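Local coordinates for protein YHR177W (Saccharomyces cerevisiae, PDB 4M8B) that probably acts as a DNA-binding transcription regulator through its WOPR domain, the part of the longer protein present here in complex with DNA, at residues 52-57 and 140-145. Numbering follows the deposited sequence.
Sequences IFVFNE and FHLIAY. With EDO (1,2-ethanediol), chain D.
Phe53 and Phe55 pair with Ile143 and His141 as the hydrogen-bonded rungs of an antiparallel ladder joining strands 51-56 and 137-147 within the antiparallel sheet of the WOPR domain. The axes of 52-56 and 140-145 approach to 4.6 Å, their N-to-C directions 168° apart. Four backbone hydrogen bonds tie the ladder, from Phe53 N to Ile143 O (2.7 Å), Ile143 N to Phe53 O, Phe55 N to His141 O and His141 N to Phe55 O.

Apolar contacts line the face carrying Ile52, Val54, Leu142 and Ala144. Val54 CG2 meets Leu142 CD1 at 4.0 Å, and Ile52 CG1 rests against Ala144 CB. Helix 16-28 covers this face, with Val22 on Val54 and Leu19 and Phe23 on Leu142. At the Asn56 end of the ladder, Asn56 ND2 lies against Phe140 CE2 and is hydrogen-bonded to Glu138 OE1.

Aromatic groups dominate the other face. With chi1 at 58°, Phe55 CG sits between the backbone N and the carbonyl carbon, which carries the ring across the ladder to His141. There His141 CB makes a CH-pi contact, 3.4 Å from the Phe55 ring centroid, and the two rings run nearly parallel (13°) but slid apart. Farther along, Phe53 CE1 approaches Tyr145 CE2 (3.8 Å), and the Trp65 ring meets those of Phe53 and Phe55.

Hydrogen bonds at both ring nitrogens hold the imidazole's rotation in this crystal. His141 ND1 is hydrogen-bonded to O2 of an ethanediol, probably from the crystallisation liquor; His141 NE2 donates to Glu57 OE2 at 2.8 Å, the oxygen lying in the ring plane and accepting through its anti lone pair.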
loop_
_atom_site.group_PDB
_atom_site.type_symbol
_atom_site.label_atom_id
_atom_site.label_comp_id
_atom_site.label_asym_id
_atom_site.label_seq_id
_atom_site.Cartn_x
_atom_site.Cartn_y
_atom_site.Cartn_z
ATOM N N ILE C 52 6.116 1.795 2.983
ATOM C CA ILE C 52 4.699 1.969 3.259
ATOM C C ILE C 52 4.399 3.449 3.427
ATOM O O ILE C 52 5.142 4.167 4.098
ATOM C CB ILE C 52 4.278 1.218 4.529
ATOM C CG1 ILE C 52 4.458 -0.289 4.333
ATOM C CG2 ILE C 52 2.839 1.537 4.885
ATOM C CD1 ILE C 52 4.164 -1.107 5.573
ATOM N N PHE C 53 3.316 3.909 2.811
ATOM C CA PHE C 53 2.930 5.310 2.914
ATOM C C PHE C 53 1.508 5.439 3.418
ATOM O O PHE C 53 0.625 4.683 3.017
ATOM C CB PHE C 53 3.038 6.005 1.555
ATOM C CG PHE C 53 4.422 5.999 0.977
ATOM C CD1 PHE C 53 4.846 4.954 0.173
ATOM C CD2 PHE C 53 5.296 7.043 1.226
ATOM C CE1 PHE C 53 6.123 4.947 -0.369
ATOM C CE2 PHE C 53 6.575 7.042 0.687
ATOM C CZ PHE C 53 6.988 5.992 -0.112
ATOM N N VAL C 54 1.292 6.410 4.296
ATOM C CA VAL C 54 -0.044 6.748 4.753
ATOM C C VAL C 54 -0.224 8.250 4.644
ATOM O O VAL C 54 0.666 9.016 5.017
ATOM C CB VAL C 54 -0.278 6.311 6.210
ATOM C CG1 VAL C 54 -1.635 6.802 6.700
ATOM C CG2 VAL C 54 -0.181 4.800 6.329
ATOM N N PHE C 55 -1.366 8.672 4.116
ATOM C CA PHE C 55 -1.678 10.095 4.055
ATOM C C PHE C 55 -3.151 10.377 4.313
ATOM O O PHE C 55 -4.023 9.598 3.932
ATOM C CB PHE C 55 -1.226 10.722 2.725
ATOM C CG PHE C 55 -1.827 10.081 1.500
ATOM C CD1 PHE C 55 -1.212 8.994 0.897
ATOM C CD2 PHE C 55 -2.989 10.581 0.935
ATOM C CE1 PHE C 55 -1.752 8.406 -0.237
ATOM C CE2 PHE C 55 -3.536 9.999 -0.201
ATOM C CZ PHE C 55 -2.915 8.910 -0.787
ATOM N N ASN C 56 -3.408 11.494 4.983
ATOM C CA ASN C 56 -4.762 11.980 5.186
ATOM C C ASN C 56 -5.213 12.709 3.925
ATOM O O ASN C 56 -4.545 13.637 3.469
ATOM C CB ASN C 56 -4.797 12.930 6.384
ATOM C CG ASN C 56 -6.202 13.259 6.830
ATOM O OD1 ASN C 56 -7.108 13.426 6.013
ATOM N ND2 ASN C 56 -6.394 13.357 8.140
ATOM N N GLU C 57 -6.335 12.281 3.356
ATOM C CA GLU C 57 -6.838 12.869 2.116
ATOM C C GLU C 57 -7.142 14.359 2.266
ATOM O O GLU C 57 -6.740 15.169 1.432
ATOM C CB GLU C 57 -8.079 12.115 1.628
ATOM C CG GLU C 57 -8.814 12.789 0.485
ATOM C CD GLU C 57 -9.889 11.902 -0.121
ATOM O OE1 GLU C 57 -10.908 12.442 -0.602
ATOM O OE2 GLU C 57 -9.710 10.665 -0.123
ATOM N N PHE C 140 -8.087 8.012 5.317
ATOM C CA PHE C 140 -6.670 7.666 5.351
ATOM C C PHE C 140 -6.325 6.671 4.254
ATOM O O PHE C 140 -6.958 5.624 4.125
ATOM C CB PHE C 140 -6.285 7.113 6.724
ATOM C CG PHE C 140 -6.454 8.105 7.838
ATOM C CD1 PHE C 140 -7.646 8.182 8.542
ATOM C CD2 PHE C 140 -5.428 8.973 8.175
ATOM C CE1 PHE C 140 -7.809 9.103 9.566
ATOM C CE2 PHE C 140 -5.585 9.897 9.197
ATOM C CZ PHE C 140 -6.778 9.960 9.892
ATOM N N HIS C 141 -5.320 7.015 3.458
ATOM C CA HIS C 141 -4.883 6.162 2.367
ATOM C C HIS C 141 -3.625 5.421 2.774
ATOM O O HIS C 141 -2.741 5.991 3.413
ATOM C CB HIS C 141 -4.596 6.996 1.122
ATOM C CG HIS C 141 -5.777 7.754 0.616
ATOM N ND1 HIS C 141 -6.312 7.554 -0.644
ATOM C CD2 HIS C 141 -6.536 8.723 1.185
ATOM C CE1 HIS C 141 -7.338 8.356 -0.820
ATOM N NE2 HIS C 141 -7.497 9.080 0.279
ATOM N N LEU C 142 -3.539 4.149 2.406
ATOM C CA LEU C 142 -2.342 3.373 2.686
ATOM C C LEU C 142 -1.807 2.725 1.415
ATOM O O LEU C 142 -2.530 2.016 0.713
ATOM C CB LEU C 142 -2.612 2.327 3.774
ATOM C CG LEU C 142 -1.382 1.571 4.281
ATOM C CD1 LEU C 142 -1.563 1.131 5.725
ATOM C CD2 LEU C 142 -1.101 0.371 3.393
ATOM N N ILE C 143 -0.537 2.985 1.123
ATOM C CA ILE C 143 0.127 2.397 -0.033
ATOM C C ILE C 143 1.331 1.585 0.436
ATOM O O ILE C 143 2.139 2.065 1.232
ATOM C CB ILE C 143 0.607 3.476 -1.019
ATOM C CG1 ILE C 143 -0.469 4.546 -1.212
ATOM C CG2 ILE C 143 0.983 2.856 -2.353
ATOM C CD1 ILE C 143 -1.687 4.061 -1.965
ATOM N N ALA C 144 1.446 0.354 -0.051
ATOM C CA ALA C 144 2.566 -0.501 0.322
ATOM C C ALA C 144 3.206 -1.128 -0.908
ATOM O O ALA C 144 2.521 -1.724 -1.737
ATOM C CB ALA C 144 2.117 -1.576 1.301
ATOM N N TYR C 145 4.522 -0.987 -1.022
ATOM C CA TYR C 145 5.252 -1.576 -2.134
ATOM C C TYR C 145 6.020 -2.807 -1.680
ATOM O O TYR C 145 6.570 -2.844 -0.577
ATOM C CB TYR C 145 6.214 -0.562 -2.752
ATOM C CG TYR C 145 5.532 0.639 -3.356
ATOM C CD1 TYR C 145 5.144 0.644 -4.687
ATOM C CD2 TYR C 145 5.275 1.767 -2.596
ATOM C CE1 TYR C 145 4.522 1.744 -5.244
ATOM C CE2 TYR C 145 4.654 2.870 -3.145
ATOM C CZ TYR C 145 4.280 2.853 -4.468
ATOM O OH TYR C 145 3.657 3.952 -5.012
HETATM C C1 EDO D . -5.869 3.954 -1.203
HETATM O O1 EDO D . -6.512 4.498 -0.043
HETATM C C2 EDO D . -5.989 4.957 -2.342
HETATM O O2 EDO D . -4.996 5.977 -2.188
#